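Local atomic coordinates of tumor necrosis factor ligand superfamily member 9 (Mus musculus, PDB entry 6MKB), a protein that acts as a cytokine that binds the receptor TNFRSF9 (4-1BB) and induces proliferation of activated peripheral blood T cells. Residues P8-L14 and Y38-L43. Residues are numbered along the deposited sequence; the frame is centred on the assembly and turned at random.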
loop_
_atom_site.group_PDB
_atom_site.type_symbol
_atom_site.label_atom_id
_atom_site.label_comp_id
_atom_site.label_asym_id
_atom_site.label_seq_id
_atom_site.Cartn_x
_atom_site.Cartn_y
_atom_site.Cartn_z
ATOM N N PRO B 8 -19.473 6.140 3.940
ATOM C CA PRO B 8 -18.413 5.110 4.005
ATOM C C PRO B 8 -17.608 5.153 5.306
ATOM O O PRO B 8 -17.335 6.234 5.827
ATOM C CB PRO B 8 -17.526 5.437 2.796
ATOM C CG PRO B 8 -18.441 6.217 1.862
ATOM C CD PRO B 8 -19.240 7.061 2.808
ATOM N N VAL B 9 -17.268 3.973 5.852
ATOM C CA VAL B 9 -16.479 3.866 7.076
ATOM C C VAL B 9 -15.027 3.868 6.639
ATOM O O VAL B 9 -14.593 2.952 5.940
ATOM C CB VAL B 9 -16.881 2.639 7.924
ATOM C CG1 VAL B 9 -15.962 2.479 9.133
ATOM C CG2 VAL B 9 -18.345 2.726 8.361
ATOM N N PHE B 10 -14.310 4.968 6.946
ATOM C CA PHE B 10 -12.926 5.201 6.530
ATOM C C PHE B 10 -12.188 6.077 7.525
ATOM O O PHE B 10 -12.760 7.013 8.081
ATOM C CB PHE B 10 -12.904 5.879 5.118
ATOM C CG PHE B 10 -11.529 6.222 4.558
ATOM C CD1 PHE B 10 -10.745 5.251 3.947
ATOM C CD2 PHE B 10 -11.028 7.516 4.641
ATOM C CE1 PHE B 10 -9.480 5.565 3.443
ATOM C CE2 PHE B 10 -9.772 7.830 4.124
ATOM C CZ PHE B 10 -9.007 6.854 3.529
ATOM N N ALA B 11 -10.895 5.797 7.705
ATOM C CA ALA B 11 -9.984 6.581 8.539
ATOM C C ALA B 11 -8.590 6.607 7.921
ATOM O O ALA B 11 -8.151 5.608 7.361
ATOM C CB ALA B 11 -9.923 6.013 9.945
ATOM N N LYS B 12 -7.914 7.750 8.009
ATOM C CA LYS B 12 -6.528 7.941 7.576
ATOM C C LYS B 12 -5.873 8.901 8.541
ATOM O O LYS B 12 -6.089 10.111 8.449
ATOM C CB LYS B 12 -6.395 8.425 6.112
ATOM C CG LYS B 12 -4.949 8.345 5.613
ATOM C CD LYS B 12 -4.723 8.948 4.223
ATOM C CE LYS B 12 -3.243 9.181 4.039
ATOM N NZ LYS B 12 -2.894 9.576 2.659
ATOM N N LEU B 13 -5.139 8.345 9.511
ATOM C CA LEU B 13 -4.419 9.083 10.553
ATOM C C LEU B 13 -3.034 9.408 10.063
ATOM O O LEU B 13 -2.490 8.650 9.278
ATOM C CB LEU B 13 -4.357 8.282 11.877
ATOM C CG LEU B 13 -5.694 7.773 12.427
ATOM C CD1 LEU B 13 -5.492 6.968 13.669
ATOM C CD2 LEU B 13 -6.661 8.891 12.694
ATOM N N LEU B 14 -2.474 10.542 10.499
ATOM C CA LEU B 14 -1.137 10.996 10.101
ATOM C C LEU B 14 -0.275 11.040 11.337
ATOM O O LEU B 14 -0.692 11.566 12.364
ATOM C CB LEU B 14 -1.186 12.364 9.383
ATOM C CG LEU B 14 -2.132 12.503 8.169
ATOM C CD1 LEU B 14 -2.034 13.895 7.596
ATOM C CD2 LEU B 14 -1.820 11.478 7.072
ATOM N N TYR B 38 -9.932 13.118 10.594
ATOM C CA TYR B 38 -9.488 12.150 9.590
ATOM C C TYR B 38 -10.285 10.828 9.710
ATOM O O TYR B 38 -10.048 9.903 8.936
ATOM C CB TYR B 38 -7.981 11.908 9.743
ATOM C CG TYR B 38 -7.136 13.083 9.299
ATOM C CD1 TYR B 38 -7.004 13.405 7.950
ATOM C CD2 TYR B 38 -6.436 13.849 10.221
ATOM C CE1 TYR B 38 -6.219 14.481 7.535
ATOM C CE2 TYR B 38 -5.654 14.932 9.820
ATOM C CZ TYR B 38 -5.560 15.257 8.477
ATOM O OH TYR B 38 -4.783 16.328 8.088
ATOM N N LEU B 39 -11.269 10.789 10.640
ATOM C CA LEU B 39 -12.137 9.653 10.920
ATOM C C LEU B 39 -13.597 9.884 10.560
ATOM O O LEU B 39 -14.186 10.919 10.889
ATOM C CB LEU B 39 -12.092 9.293 12.414
ATOM C CG LEU B 39 -10.750 8.902 12.988
ATOM C CD1 LEU B 39 -10.222 9.996 13.882
ATOM C CD2 LEU B 39 -10.872 7.668 13.788
ATOM N N SER B 40 -14.210 8.862 9.985
ATOM C CA SER B 40 -15.635 8.881 9.715
ATOM C C SER B 40 -16.352 8.388 10.973
ATOM O O SER B 40 -15.696 8.080 11.964
ATOM C CB SER B 40 -15.957 8.002 8.511
ATOM O OG SER B 40 -15.929 6.639 8.890
ATOM N N GLN B 41 -17.681 8.292 10.938
ATOM C CA GLN B 41 -18.436 7.727 12.050
ATOM C C GLN B 41 -18.158 6.209 12.069
ATOM O O GLN B 41 -17.726 5.635 11.060
ATOM C CB GLN B 41 -19.937 8.054 11.902
ATOM C CG GLN B 41 -20.604 8.586 13.189
ATOM C CD GLN B 41 -20.199 9.998 13.595
ATOM O OE1 GLN B 41 -20.263 10.951 12.803
ATOM N NE2 GLN B 41 -19.782 10.160 14.848
ATOM N N GLY B 42 -18.334 5.587 13.223
ATOM C CA GLY B 42 -18.024 4.170 13.363
ATOM C C GLY B 42 -16.543 3.933 13.601
ATOM O O GLY B 42 -16.096 2.782 13.627
ATOM N N LEU B 43 -15.767 5.034 13.783
ATOM C CA LEU B 43 -14.330 5.010 14.047
ATOM C C LEU B 43 -13.961 6.120 15.014
ATOM O O LEU B 43 -14.393 7.257 14.844
ATOM C CB LEU B 43 -13.504 5.130 12.754
ATOM C CG LEU B 43 -13.611 3.975 11.760
ATOM C CD1 LEU B 43 -13.086 4.371 10.419
ATOM C CD2 LEU B 43 -12.975 2.682 12.308
#
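Ala11 and Leu39 face each other as a non-hydrogen-bonded antiparallel pair, a single beta bridge between strand 10-15 and the loop leading into strand 43-46. Backbone bonds flank it: Ser40 N donates to Phe10 O (3.0 Å), nearly in line with that carbonyl, and Lys12 N to Tyr38 O (3.2 Å) from a position tilted out of the carbonyl plane. Tyr38 O also receives a CA-H...O contact from Ala11 CA.

One step on, a hydroxyl replaces the backbone as acceptor. With chi1 at 77°, Ser40 OG sits between its own N and carbonyl carbon, takes the Phe10 N-H (3.0 Å, 163°) and donates to Gln41 O, at the start of the type II turn Ser40-Leu43.

Apolar contacts fill one side. Leu43 CD1 lies between Val9 CG1 (3.7 Å) and Ala11 CB (3.6 Å), and Leu13 CD2 meets Leu39 CD1 (3.9 Å). Leu161 and Val54 further enclose Leu43, within the beta-sandwich of this TNF homology domain. Farther along, Leu14 lies over one face of the Tyr38 ring, its CD1 3.9 Å from CZ. Phe10 and Lys12 pack instead on Val164 and Leu122 of the second subunit.

The loop is thus fastened by polar bonds on the strand edge and by leucines beneath, while the serine hydroxyl, bonded both ways, couples the turn to the strand's beginning.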